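PDB 3AIN: 303aa long hypothetical esterase from Sulfolobus tokodaii, which probably catalyses the hydrolysis of carboxylic ester bonds, as a thermostable carboxylesterase related to hormone-sensitive lipase. Local coordinates for residues N76-V81 with D105-D110; Y83-G88 with I116-Q121; G91-Y96 with C122-V127; I164-D169 with I188-Q193. The protein carries 1 engineered substitution. One frame throughout, in Å; residues are numbered along the deposited sequence.

Contact 1. Residues N76-V81 with D105-D110. With PO4 (phosphate ion), chain F.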
loop_
_atom_site.group_PDB
_atom_site.type_symbol
_atom_site.label_atom_id
_atom_site.label_comp_id
_atom_site.label_asym_id
_atom_site.label_seq_id
_atom_site.Cartn_x
_atom_site.Cartn_y
_atom_site.Cartn_z
ATOM N N ASN A 76 -11.341 23.399 26.091
ATOM C CA ASN A 76 -10.592 24.019 25.014
ATOM C C ASN A 76 -9.540 23.006 24.558
ATOM O O ASN A 76 -8.790 22.479 25.369
ATOM C CB ASN A 76 -9.903 25.299 25.518
ATOM C CG ASN A 76 -10.884 26.438 25.737
ATOM O OD1 ASN A 76 -11.837 26.603 24.979
ATOM N ND2 ASN A 76 -10.614 27.269 26.735
ATOM N N ILE A 77 -9.545 22.702 23.269
ATOM C CA ILE A 77 -8.799 21.548 22.745
ATOM C C ILE A 77 -7.567 22.089 22.023
ATOM O O ILE A 77 -7.690 22.763 21.011
ATOM C CB ILE A 77 -9.671 20.797 21.735
ATOM C CG1 ILE A 77 -10.960 20.333 22.422
ATOM C CG2 ILE A 77 -8.908 19.615 21.093
ATOM C CD1 ILE A 77 -12.070 20.058 21.438
ATOM N N LYS A 78 -6.387 21.762 22.528
ATOM C CA LYS A 78 -5.149 22.150 21.826
ATOM C C LYS A 78 -5.052 21.386 20.500
ATOM O O LYS A 78 -5.380 20.201 20.429
ATOM C CB LYS A 78 -3.926 21.855 22.688
ATOM C CG LYS A 78 -2.635 22.457 22.118
ATOM C CD LYS A 78 -1.453 22.314 23.085
ATOM C CE LYS A 78 -0.138 22.453 22.322
ATOM N NZ LYS A 78 0.943 23.026 23.159
ATOM N N ALA A 79 -4.555 22.037 19.461
ATOM C CA ALA A 79 -4.232 21.314 18.236
ATOM C C ALA A 79 -3.026 21.927 17.563
ATOM O O ALA A 79 -2.706 23.106 17.782
ATOM C CB ALA A 79 -5.416 21.315 17.280
ATOM N N ARG A 80 -2.280 21.096 16.846
ATOM C CA ARG A 80 -1.111 21.595 16.132
ATOM C C ARG A 80 -1.343 21.500 14.636
ATOM O O ARG A 80 -1.788 20.460 14.112
ATOM C CB ARG A 80 0.167 20.852 16.528
ATOM C CG ARG A 80 1.403 21.389 15.782
ATOM C CD ARG A 80 2.718 20.942 16.378
ATOM N NE ARG A 80 2.926 21.579 17.682
ATOM C CZ ARG A 80 3.674 21.081 18.659
ATOM N NH1 ARG A 80 4.391 19.974 18.462
ATOM N NH2 ARG A 80 3.653 21.661 19.858
ATOM N N VAL A 81 -1.187 22.633 13.958
ATOM C CA VAL A 81 -1.494 22.715 12.543
ATOM C C VAL A 81 -0.190 22.686 11.751
ATOM O O VAL A 81 0.718 23.484 12.005
ATOM C CB VAL A 81 -2.209 24.042 12.219
ATOM C CG1 VAL A 81 -2.532 24.125 10.721
ATOM C CG2 VAL A 81 -3.467 24.198 13.092
ATOM N N ASP A 105 0.230 12.083 22.603
ATOM C CA ASP A 105 -0.092 13.495 22.629
ATOM C C ASP A 105 0.529 14.148 21.398
ATOM O O ASP A 105 1.209 13.491 20.626
ATOM C CB ASP A 105 0.491 14.120 23.890
ATOM C CG ASP A 105 1.975 14.263 23.816
ATOM O OD1 ASP A 105 2.659 13.224 23.722
ATOM O OD2 ASP A 105 2.440 15.424 23.812
ATOM N N ILE A 106 0.295 15.442 21.241
ATOM C CA ILE A 106 0.765 16.158 20.062
ATOM C C ILE A 106 2.291 16.108 19.930
ATOM O O ILE A 106 2.821 15.874 18.834
ATOM C CB ILE A 106 0.318 17.631 20.118
ATOM C CG1 ILE A 106 -1.134 17.754 19.658
ATOM C CG2 ILE A 106 1.249 18.513 19.274
ATOM C CD1 ILE A 106 -1.724 19.127 19.994
ATOM N N GLU A 107 3.000 16.220 21.055
ATOM C CA GLU A 107 4.459 16.218 20.970
ATOM C C GLU A 107 5.033 14.872 20.551
ATOM O O GLU A 107 5.885 14.818 19.677
ATOM C CB GLU A 107 5.124 16.713 22.265
ATOM C CG GLU A 107 4.541 17.997 22.825
ATOM C CD GLU A 107 4.922 19.232 22.027
ATOM O OE1 GLU A 107 4.278 20.281 22.238
ATOM O OE2 GLU A 107 5.768 19.122 21.114
ATOM N N SER A 108 4.575 13.788 21.182
ATOM C CA SER A 108 5.129 12.480 20.876
ATOM C C SER A 108 4.775 12.068 19.448
ATOM O O SER A 108 5.500 11.294 18.836
ATOM C CB SER A 108 4.687 11.401 21.892
ATOM O OG SER A 108 3.271 11.279 21.958
ATOM N N TYR A 109 3.685 12.634 18.918
ATOM C CA TYR A 109 3.227 12.322 17.556
ATOM C C TYR A 109 3.688 13.353 16.531
ATOM O O TYR A 109 3.442 13.211 15.319
ATOM C CB TYR A 109 1.699 12.159 17.539
ATOM C CG TYR A 109 1.302 10.710 17.767
ATOM C CD1 TYR A 109 0.863 9.925 16.709
ATOM C CD2 TYR A 109 1.448 10.122 19.032
ATOM C CE1 TYR A 109 0.633 8.583 16.880
ATOM C CE2 TYR A 109 1.122 8.787 19.244
ATOM C CZ TYR A 109 0.662 8.038 18.168
ATOM O OH TYR A 109 0.333 6.701 18.376
ATOM N N ASP A 110 4.526 14.291 16.976
ATOM C CA ASP A 110 4.988 15.362 16.074
ATOM C C ASP A 110 5.811 14.854 14.862
ATOM O O ASP A 110 5.577 15.273 13.728
ATOM C CB ASP A 110 5.738 16.435 16.877
ATOM C CG ASP A 110 6.111 17.646 16.044
ATOM O OD1 ASP A 110 5.252 18.545 15.869
ATOM O OD2 ASP A 110 7.295 17.732 15.646
HETATM P P PO4 F . 0.595 3.167 20.271
HETATM O O1 PO4 F . 0.159 2.784 18.871
HETATM O O2 PO4 F . 0.961 4.644 20.363
HETATM O O3 PO4 F . 1.794 2.331 20.654
HETATM O O4 PO4 F . -0.557 2.890 21.211
#

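Contact 2. Residues Y83-G88 with I116-Q121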
loop_
_atom_site.group_PDB
_atom_site.type_symbol
_atom_site.label_atom_id
_atom_site.label_comp_id
_atom_site.label_asym_id
_atom_site.label_seq_id
_atom_site.Cartn_x
_atom_site.Cartn_y
_atom_site.Cartn_z
ATOM N N TYR A 83 1.480 22.879 8.000
ATOM C CA TYR A 83 1.318 23.188 6.579
ATOM C C TYR A 83 2.426 22.530 5.762
ATOM O O TYR A 83 3.574 22.486 6.191
ATOM C CB TYR A 83 1.426 24.708 6.367
ATOM C CG TYR A 83 0.263 25.481 6.927
ATOM C CD1 TYR A 83 -0.808 25.816 6.118
ATOM C CD2 TYR A 83 0.264 25.924 8.236
ATOM C CE1 TYR A 83 -1.877 26.541 6.611
ATOM C CE2 TYR A 83 -0.797 26.677 8.733
ATOM C CZ TYR A 83 -1.858 26.971 7.912
ATOM O OH TYR A 83 -2.923 27.700 8.399
ATOM N N PRO A 84 2.097 22.070 4.559
ATOM C CA PRO A 84 3.131 21.476 3.721
ATOM C C PRO A 84 3.954 22.570 3.057
ATOM O O PRO A 84 3.662 23.760 3.234
ATOM C CB PRO A 84 2.326 20.732 2.661
ATOM C CG PRO A 84 1.082 21.516 2.530
ATOM C CD PRO A 84 0.771 22.022 3.921
ATOM N N LYS A 85 4.959 22.152 2.291
ATOM C CA LYS A 85 5.892 23.078 1.666
ATOM C C LYS A 85 5.317 23.623 0.360
ATOM O O LYS A 85 5.904 24.513 -0.246
ATOM C CB LYS A 85 7.241 22.383 1.396
ATOM C CG LYS A 85 7.893 21.703 2.583
ATOM C CD LYS A 85 8.438 20.325 2.161
ATOM C CE LYS A 85 9.694 19.924 2.921
ATOM N NZ LYS A 85 10.802 20.886 2.687
ATOM N N THR A 86 4.267 22.981 -0.144
ATOM C CA THR A 86 3.645 23.369 -1.398
ATOM C C THR A 86 2.746 24.577 -1.191
ATOM O O THR A 86 2.377 24.909 -0.056
ATOM C CB THR A 86 2.795 22.231 -1.980
ATOM O OG1 THR A 86 1.799 21.828 -1.023
ATOM C CG2 THR A 86 3.682 21.032 -2.344
ATOM N N GLN A 87 2.283 25.160 -2.292
ATOM C CA GLN A 87 1.354 26.272 -2.182
ATOM C C GLN A 87 -0.105 25.788 -2.214
ATOM O O GLN A 87 -0.397 24.711 -2.743
ATOM C CB GLN A 87 1.661 27.327 -3.249
ATOM C CG GLN A 87 0.483 27.726 -4.117
ATOM C CD GLN A 87 0.820 28.884 -5.042
ATOM O OE1 GLN A 87 1.709 29.685 -4.746
ATOM N NE2 GLN A 87 0.213 28.891 -6.226
ATOM N N GLY A 88 -0.968 26.464 -1.457
ATOM C CA GLY A 88 -2.382 26.086 -1.384
ATOM C C GLY A 88 -3.135 26.531 -2.622
ATOM O O GLY A 88 -2.520 27.082 -3.537
ATOM N N ILE A 116 3.570 12.663 7.638
ATOM C CA ILE A 116 2.294 12.571 6.923
ATOM C C ILE A 116 1.999 13.843 6.099
ATOM O O ILE A 116 1.520 13.781 4.954
ATOM C CB ILE A 116 1.148 12.256 7.919
ATOM C CG1 ILE A 116 1.253 10.798 8.390
ATOM C CG2 ILE A 116 -0.208 12.524 7.266
ATOM C CD1 ILE A 116 0.268 10.461 9.527
ATOM N N THR A 117 2.248 14.990 6.708
ATOM C CA THR A 117 2.023 16.274 6.059
ATOM C C THR A 117 2.820 16.350 4.765
ATOM O O THR A 117 2.290 16.717 3.720
ATOM C CB THR A 117 2.478 17.411 6.976
ATOM O OG1 THR A 117 1.638 17.433 8.132
ATOM C CG2 THR A 117 2.411 18.755 6.252
ATOM N N ASN A 118 4.096 16.000 4.836
ATOM C CA ASN A 118 4.933 16.049 3.624
ATOM C C ASN A 118 4.517 15.018 2.578
ATOM O O ASN A 118 4.601 15.262 1.368
ATOM C CB ASN A 118 6.420 15.924 3.975
ATOM C CG ASN A 118 6.966 17.167 4.659
ATOM O OD1 ASN A 118 6.458 18.277 4.452
ATOM N ND2 ASN A 118 7.890 16.969 5.588
ATOM N N SER A 119 4.083 13.851 3.042
ATOM C CA SER A 119 3.623 12.815 2.142
ATOM C C SER A 119 2.313 13.171 1.436
ATOM O O SER A 119 2.181 12.875 0.229
ATOM C CB SER A 119 3.525 11.442 2.855
ATOM O OG SER A 119 3.205 10.417 1.910
ATOM N N CYS A 120 1.309 13.657 2.193
ATOM C CA CYS A 120 -0.016 14.020 1.605
ATOM C C CYS A 120 -0.040 15.392 0.946
ATOM O O CYS A 120 -1.011 15.708 0.272
ATOM C CB CYS A 120 -1.224 13.933 2.576
ATOM S SG CYS A 120 -1.213 14.951 4.111
ATOM N N GLN A 121 0.989 16.192 1.194
ATOM C CA GLN A 121 1.006 17.608 0.778
ATOM C C GLN A 121 -0.296 18.297 1.133
ATOM O O GLN A 121 -0.939 18.970 0.312
ATOM C CB GLN A 121 1.336 17.727 -0.698
ATOM C CG GLN A 121 2.690 17.096 -0.967
ATOM C CD GLN A 121 3.231 17.420 -2.325
ATOM O OE1 GLN A 121 2.498 17.387 -3.308
ATOM N NE2 GLN A 121 4.551 17.528 -2.416
HETATM O O HOH W 1 5.455 19.383 2.076
HETATM O O HOH W 2 -0.367 20.515 -1.867
#

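Contact 3. Residues G91-Y96 with C122-V127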
loop_
_atom_site.group_PDB
_atom_site.type_symbol
_atom_site.label_atom_id
_atom_site.label_comp_id
_atom_site.label_asym_id
_atom_site.label_seq_id
_atom_site.Cartn_x
_atom_site.Cartn_y
_atom_site.Cartn_z
ATOM N N GLY A 91 -6.126 20.367 0.875
ATOM C CA GLY A 91 -7.003 19.553 1.698
ATOM C C GLY A 91 -6.484 19.530 3.116
ATOM O O GLY A 91 -5.348 19.954 3.366
ATOM N N VAL A 92 -7.360 19.204 4.065
ATOM C CA VAL A 92 -7.001 19.217 5.487
ATOM C C VAL A 92 -7.284 17.840 6.084
ATOM O O VAL A 92 -8.357 17.273 5.856
ATOM C CB VAL A 92 -7.863 20.240 6.279
ATOM C CG1 VAL A 92 -7.420 20.290 7.740
ATOM C CG2 VAL A 92 -7.739 21.639 5.636
ATOM N N LEU A 93 -6.273 17.271 6.743
ATOM C CA LEU A 93 -6.421 15.981 7.411
ATOM C C LEU A 93 -6.450 16.231 8.910
ATOM O O LEU A 93 -5.536 16.858 9.443
ATOM C CB LEU A 93 -5.198 15.083 7.094
ATOM C CG LEU A 93 -5.122 13.793 7.930
ATOM C CD1 LEU A 93 -6.308 12.850 7.538
ATOM C CD2 LEU A 93 -3.772 13.071 7.683
ATOM N N VAL A 94 -7.578 15.911 9.554
ATOM C CA VAL A 94 -7.654 16.012 10.990
ATOM C C VAL A 94 -7.223 14.679 11.576
ATOM O O VAL A 94 -7.724 13.649 11.131
ATOM C CB VAL A 94 -9.067 16.356 11.465
ATOM C CG1 VAL A 94 -9.079 16.458 12.997
ATOM C CG2 VAL A 94 -9.492 17.701 10.817
ATOM N N TYR A 95 -6.126 14.722 12.339
ATOM C CA TYR A 95 -5.426 13.505 12.782
ATOM C C TYR A 95 -5.572 13.279 14.280
ATOM O O TYR A 95 -5.368 14.203 15.087
ATOM C CB TYR A 95 -3.927 13.574 12.422
ATOM C CG TYR A 95 -3.221 12.241 12.549
ATOM C CD1 TYR A 95 -3.325 11.308 11.534
ATOM C CD2 TYR A 95 -2.651 11.836 13.760
ATOM C CE1 TYR A 95 -2.875 10.009 11.693
ATOM C CE2 TYR A 95 -2.146 10.528 13.914
ATOM C CZ TYR A 95 -2.283 9.632 12.884
ATOM O OH TYR A 95 -1.806 8.342 13.011
ATOM N N TYR A 96 -5.869 12.034 14.663
ATOM C CA TYR A 96 -5.999 11.662 16.078
ATOM C C TYR A 96 -4.961 10.618 16.472
ATOM O O TYR A 96 -4.960 9.519 15.911
ATOM C CB TYR A 96 -7.392 11.075 16.306
ATOM C CG TYR A 96 -8.482 11.995 15.850
ATOM C CD1 TYR A 96 -8.826 13.128 16.577
ATOM C CD2 TYR A 96 -9.176 11.732 14.670
ATOM C CE1 TYR A 96 -9.785 14.022 16.071
ATOM C CE2 TYR A 96 -10.175 12.579 14.201
ATOM C CZ TYR A 96 -10.488 13.709 14.926
ATOM O OH TYR A 96 -11.468 14.542 14.441
ATOM N N CYS A 122 -0.639 18.169 2.401
ATOM C CA CYS A 122 -1.919 18.614 2.874
ATOM C C CYS A 122 -1.717 19.206 4.269
ATOM O O CYS A 122 -0.633 19.085 4.831
ATOM C CB CYS A 122 -2.890 17.451 2.839
ATOM S SG CYS A 122 -2.758 16.385 4.266
ATOM N N VAL A 123 -2.612 20.099 4.677
ATOM C CA VAL A 123 -2.550 20.603 6.048
ATOM C C VAL A 123 -2.983 19.469 6.958
ATOM O O VAL A 123 -4.005 18.836 6.727
ATOM C CB VAL A 123 -3.510 21.792 6.235
ATOM C CG1 VAL A 123 -3.577 22.207 7.701
ATOM C CG2 VAL A 123 -3.038 22.940 5.359
ATOM N N THR A 124 -2.190 19.226 7.988
ATOM C CA THR A 124 -2.545 18.217 8.985
ATOM C C THR A 124 -2.797 18.931 10.292
ATOM O O THR A 124 -1.980 19.732 10.734
ATOM C CB THR A 124 -1.398 17.207 9.143
ATOM O OG1 THR A 124 -1.180 16.587 7.870
ATOM C CG2 THR A 124 -1.772 16.122 10.177
ATOM N N ILE A 125 -3.880 18.539 10.958
ATOM C CA ILE A 125 -4.225 19.121 12.240
ATOM C C ILE A 125 -4.317 18.030 13.287
ATOM O O ILE A 125 -5.247 17.224 13.304
ATOM C CB ILE A 125 -5.522 19.930 12.178
ATOM C CG1 ILE A 125 -5.338 21.056 11.149
ATOM C CG2 ILE A 125 -5.835 20.531 13.575
ATOM C CD1 ILE A 125 -6.586 21.964 11.023
ATOM N N SER A 126 -3.334 18.038 14.166
ATOM C CA SER A 126 -3.184 16.983 15.162
ATOM C C SER A 126 -3.858 17.408 16.446
ATOM O O SER A 126 -3.539 18.465 17.009
ATOM C CB SER A 126 -1.702 16.708 15.401
ATOM O OG SER A 126 -1.520 15.689 16.395
ATOM N N VAL A 127 -4.802 16.587 16.904
ATOM C CA VAL A 127 -5.732 16.988 17.981
ATOM C C VAL A 127 -5.309 16.406 19.348
ATOM O O VAL A 127 -5.062 15.204 19.473
ATOM C CB VAL A 127 -7.175 16.530 17.607
ATOM C CG1 VAL A 127 -8.154 16.796 18.739
ATOM C CG2 VAL A 127 -7.589 17.206 16.329
HETATM O O HOH W 3 -3.325 13.829 17.752
#

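Contact 4. Residues I164-D169 with I188-Q193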
loop_
_atom_site.group_PDB
_atom_site.type_symbol
_atom_site.label_atom_id
_atom_site.label_comp_id
_atom_site.label_asym_id
_atom_site.label_seq_id
_atom_site.Cartn_x
_atom_site.Cartn_y
_atom_site.Cartn_z
ATOM N N ILE A 164 -12.053 18.076 3.704
ATOM C CA ILE A 164 -11.531 17.621 5.004
ATOM C C ILE A 164 -11.536 16.091 5.054
ATOM O O ILE A 164 -12.495 15.457 4.633
ATOM C CB ILE A 164 -12.396 18.137 6.183
ATOM C CG1 ILE A 164 -12.743 19.631 5.994
ATOM C CG2 ILE A 164 -11.702 17.861 7.511
ATOM C CD1 ILE A 164 -11.527 20.565 5.924
ATOM N N ALA A 165 -10.479 15.504 5.617
ATOM C CA ALA A 165 -10.460 14.066 5.856
ATOM C C ALA A 165 -10.168 13.884 7.336
ATOM O O ALA A 165 -9.581 14.780 7.957
ATOM C CB ALA A 165 -9.324 13.415 5.024
ATOM N N VAL A 166 -10.411 12.667 7.847
ATOM C CA VAL A 166 -9.944 12.288 9.179
ATOM C C VAL A 166 -8.960 11.123 9.090
ATOM O O VAL A 166 -9.044 10.305 8.184
ATOM C CB VAL A 166 -11.088 11.887 10.139
ATOM C CG1 VAL A 166 -11.953 13.144 10.456
ATOM C CG2 VAL A 166 -11.967 10.807 9.536
ATOM N N GLY A 167 -8.087 11.022 10.086
ATOM C CA GLY A 167 -7.202 9.860 10.139
ATOM C C GLY A 167 -6.717 9.619 11.555
ATOM O O GLY A 167 -6.767 10.510 12.412
ATOM N N GLY A 168 -6.203 8.418 11.796
ATOM C CA GLY A 168 -5.645 8.128 13.113
ATOM C C GLY A 168 -5.103 6.707 13.158
ATOM O O GLY A 168 -5.504 5.872 12.342
ATOM N N ASP A 169 -4.312 6.417 14.196
ATOM C CA ASP A 169 -3.693 5.083 14.364
ATOM C C ASP A 169 -4.147 4.475 15.681
ATOM O O ASP A 169 -4.197 5.171 16.712
ATOM C CB ASP A 169 -2.154 5.180 14.364
ATOM C CG ASP A 169 -1.626 6.039 15.510
ATOM O OD1 ASP A 169 -1.908 7.260 15.521
ATOM O OD2 ASP A 169 -0.915 5.467 16.380
ATOM N N ILE A 188 -22.123 16.494 7.757
ATOM C CA ILE A 188 -20.793 17.017 7.486
ATOM C C ILE A 188 -20.138 16.057 6.521
ATOM O O ILE A 188 -20.161 14.850 6.762
ATOM C CB ILE A 188 -19.950 17.057 8.770
ATOM C CG1 ILE A 188 -20.480 18.139 9.711
ATOM C CG2 ILE A 188 -18.462 17.236 8.444
ATOM C CD1 ILE A 188 -19.920 18.017 11.121
ATOM N N LYS A 189 -19.770 16.563 5.345
ATOM C CA LYS A 189 -19.383 15.718 4.226
ATOM C C LYS A 189 -17.863 15.674 4.135
ATOM O O LYS A 189 -17.246 16.555 3.546
ATOM C CB LYS A 189 -19.962 16.259 2.912
ATOM C CG LYS A 189 -21.478 16.165 2.826
ATOM C CD LYS A 189 -22.076 17.350 2.076
ATOM C CE LYS A 189 -23.532 17.567 2.473
ATOM N NZ LYS A 189 -24.426 17.633 1.286
ATOM N N LEU A 190 -17.272 14.617 4.690
ATOM C CA LEU A 190 -15.829 14.430 4.639
ATOM C C LEU A 190 -15.407 13.739 3.342
ATOM O O LEU A 190 -16.139 12.897 2.819
ATOM C CB LEU A 190 -15.416 13.540 5.815
ATOM C CG LEU A 190 -15.871 14.034 7.180
ATOM C CD1 LEU A 190 -15.468 12.997 8.251
ATOM C CD2 LEU A 190 -15.196 15.369 7.449
ATOM N N LYS A 191 -14.156 13.959 2.954
ATOM C CA LYS A 191 -13.626 13.421 1.704
ATOM C C LYS A 191 -13.184 11.971 1.873
ATOM O O LYS A 191 -13.206 11.214 0.911
ATOM C CB LYS A 191 -12.445 14.253 1.197
ATOM C CG LYS A 191 -12.819 15.641 0.640
ATOM C CD LYS A 191 -14.073 15.585 -0.211
ATOM C CE LYS A 191 -14.538 16.997 -0.571
ATOM N NZ LYS A 191 -14.025 17.396 -1.905
ATOM N N TYR A 192 -12.639 11.641 3.047
ATOM C CA TYR A 192 -11.887 10.394 3.171
ATOM C C TYR A 192 -11.630 10.086 4.654
ATOM O O TYR A 192 -11.664 10.982 5.506
ATOM C CB TYR A 192 -10.550 10.548 2.431
ATOM C CG TYR A 192 -9.942 9.244 1.932
ATOM C CD1 TYR A 192 -10.350 8.680 0.721
ATOM C CD2 TYR A 192 -8.970 8.587 2.671
ATOM C CE1 TYR A 192 -9.789 7.482 0.247
ATOM C CE2 TYR A 192 -8.430 7.372 2.220
ATOM C CZ TYR A 192 -8.813 6.855 0.995
ATOM O OH TYR A 192 -8.278 5.651 0.531
ATOM N N GLN A 193 -11.400 8.818 4.964
ATOM C CA GLN A 193 -10.952 8.459 6.322
ATOM C C GLN A 193 -9.768 7.482 6.201
ATOM O O GLN A 193 -9.835 6.503 5.463
ATOM C CB GLN A 193 -12.104 7.836 7.133
ATOM C CG GLN A 193 -12.787 6.632 6.458
ATOM C CD GLN A 193 -13.963 6.101 7.271
ATOM O OE1 GLN A 193 -13.876 5.976 8.490
ATOM N NE2 GLN A 193 -15.096 5.840 6.596
HETATM O O HOH W 4 -14.880 17.974 3.126
#

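Contact 1. Residues N76-V81 with D105-D110
Charge dominates the meeting of Arg-80, on strand 76-83, with Glu-107 and Asp-110 in the turn that leads into helix 110-120. The guanidinium grips Glu-107 end-on: NH2 of Arg-80 reaches OE1 of Glu-107 at 2.8 Å, tilted on the syn side, while NH1 donates to OE2 of Glu-107 at 3.1 Å from well above the carboxylate plane. NH1 of Arg-80 also bonds OD1 of Asp-110, again at 3.1 Å. Both carboxylates therefore sit at the guanidinium edge, with their own planes turned 60° and 76° from it. A bend at chi3 (-69°) swings the otherwise extended arginine chain into this position.

Apolar packing comes from Ile-106. Its CG2 lies over the centre of one guanidinium face, 3.6 Å from CZ of Arg-80, and its CD1 reaches the strand backbone, 3.8 Å from CA of Ala-79.

Just ahead of the turn, Asp-105 folds back on the backbone: its OD1 accepts from N (an Asx motif) and OG of Ser-108, and its OD2 from N of Glu-107, an Asx turn. Further on, the hydroxyl of Tyr-109 bonds Asp-169 and lies close to a phosphate ion, probably from the crystallisation liquor.

Asp-67 takes NE of Arg-80, and Asp-110 also meets Tyr-82, Arg-59 and Arg-114. Such a network would probably keep both acids ionised while fixing the turn against the sheet of this alpha/beta hydrolase fold.

Contact 2. Residues Y83-G88 with I116-Q121
Thr-86 sets its methyl over one face of the Gln-121 side-chain amide, CG2 of Thr-86 standing 3.6 Å from CD of Gln-121. Beside it, CG of Pro-84 rides above the plane of the peptide that leaves Gln-121, 3.8 Å from the carbonyl C of that residue. The peptide joining Tyr-83 to Pro-84 is met in the same manner from the helix: CG2 of Thr-117 approaches its face, 3.7 Å from N of Pro-84. A chi1 of -66° places OG1 of Thr-117 beside its own backbone N and turns the methyl to the loop; the hydroxyl bonds Cys-113 and Thr-124. At the amide of Asn-118, CD of Lys-85 passes above the plane on the oxygen side, 3.7 Å from OD1.

These pieces bring the loop after strand 76-83 against the C-terminal end of helix 110-120, the crossover helix between strands 92-96 and 123-127 of the alpha/beta hydrolase fold. Gln-121 leaves the helix with a positive phi of 47°, and Cys-120 just before it forms a disulfide with Cys-122.

The direct contacts are van der Waals ones, carbon against amide and peptide groups, and water supplies the polar links. One molecule accepts from N of Lys-85 and donates to OD1 of Asn-118, 2.8 Å from each, while ND2 of Asn-118 turns to Glu-60 and Glu-61. A second water lies 2.7 Å from OG1 of Thr-86 and donates to the carbonyl O of Gln-121, which also accepts from the hydroxyl of Tyr-321.

Contact 3. Residues G91-Y96 with C122-V127
CG2 of Val-127 settles into the groove where Val-94 and Tyr-96 adjoin, 3.7 Å from CG1 of Val-94 and 3.9 Å from CE1 of the tyrosine. Further back along the same face, Ile-125 sends CD1 toward the start of the neighbouring strand, where it meets CG1 of Val-92 at 3.8 Å. With chi1 of -60°, CG1 of Ile-125 stands anti to the carbonyl carbon, which carries the chain in that direction. Helix 139-153 packs over this apolar layer, Val-151 on Val-92, Val-94 and Ile-125, and Leu-148 on Tyr-96.

On the reverse face the touches are few and longer. SG of Cys-122 rests 4.0 Å from CB of Leu-93, and the methyl CG2 of Thr-124 sits at 4.0 Å from CB of Tyr-95. Helix 110-120 covers this side, completing the right-handed beta-alpha-beta crossover.

Five backbone hydrogen bonds join the parallel strands, among them Leu-93 N to Val-123 O at 2.8 Å and a nearly straight bond (173°) from Tyr-95 N to Ile-125 O. A water near the C-terminal ends lies 2.9 Å from OG of Ser-126 and donates to O of Val-127.

Backbone bonds thus hold the strands between two largely apolar faces, while the hydroxyl of Tyr-95 bonds Asp-169, within the probable nucleophile elbow.

Contact 4. Residues I164-D169 with I188-Q193
The carbonyl O of Ile-164 receives N of Lys-191 in an almost perfectly straight bond of 2.8 Å, with an N-H...O angle of 178°. It opens the pairing of parallel strands 164-169 and 192-196, joined by helix 171-185 as a beta-alpha-beta unit in the central sheet of the alpha/beta hydrolase fold. Next to it, a water accepts from N of Ile-164 and donates to O of Lys-189, tying the approaching loop to the beginning of the strand. One step further in, N of Val-166 bonds O of Tyr-192 at 3.1 Å.

Side chains pack on both faces. Leu-190 straddles two residues, placing CD2 4.1 Å from CB of Ile-164 and CD1 4.2 Å from CG1 of Val-166. Val-166 and Gln-193 lie side by side, CG2 of Val-166 3.8 Å from CB of Gln-193, while NE2 of Gln-193 bonds the carbonyl of Pro-253. On the other face Ala-165 meets CB of Tyr-192 beneath helix 303-321.

Strand 164-169 leads into a Gly-Asp-Ser-Ala-Gly sequence beginning at Gly-168, consistent with the nucleophile elbow of this family. Between the two backbone bonds, N of Tyr-192 stays 4.1 Å from O of Ile-164, buried and without a partner in the model.

From the N terminus, strand 76-83, the loop after it and strand 92-96 supply the first halves of contacts 1, 2 and 3, and the chain then returns to them in the same order through 105-110, 116-121 and 122-127. These three closures therefore cross one another, and none nests. They tie the turn before helix 110-120, the end of that helix and strand 123-127 to what precedes them. Contact 4 follows in series, closing over helix 171-185. Neighbouring strands join contact 1 to contact 3 and contact 3 to contact 4 in one sheet, and Asp-169 links contact 4 to contacts 1 and 3. Contacts 2 and 4 do not touch.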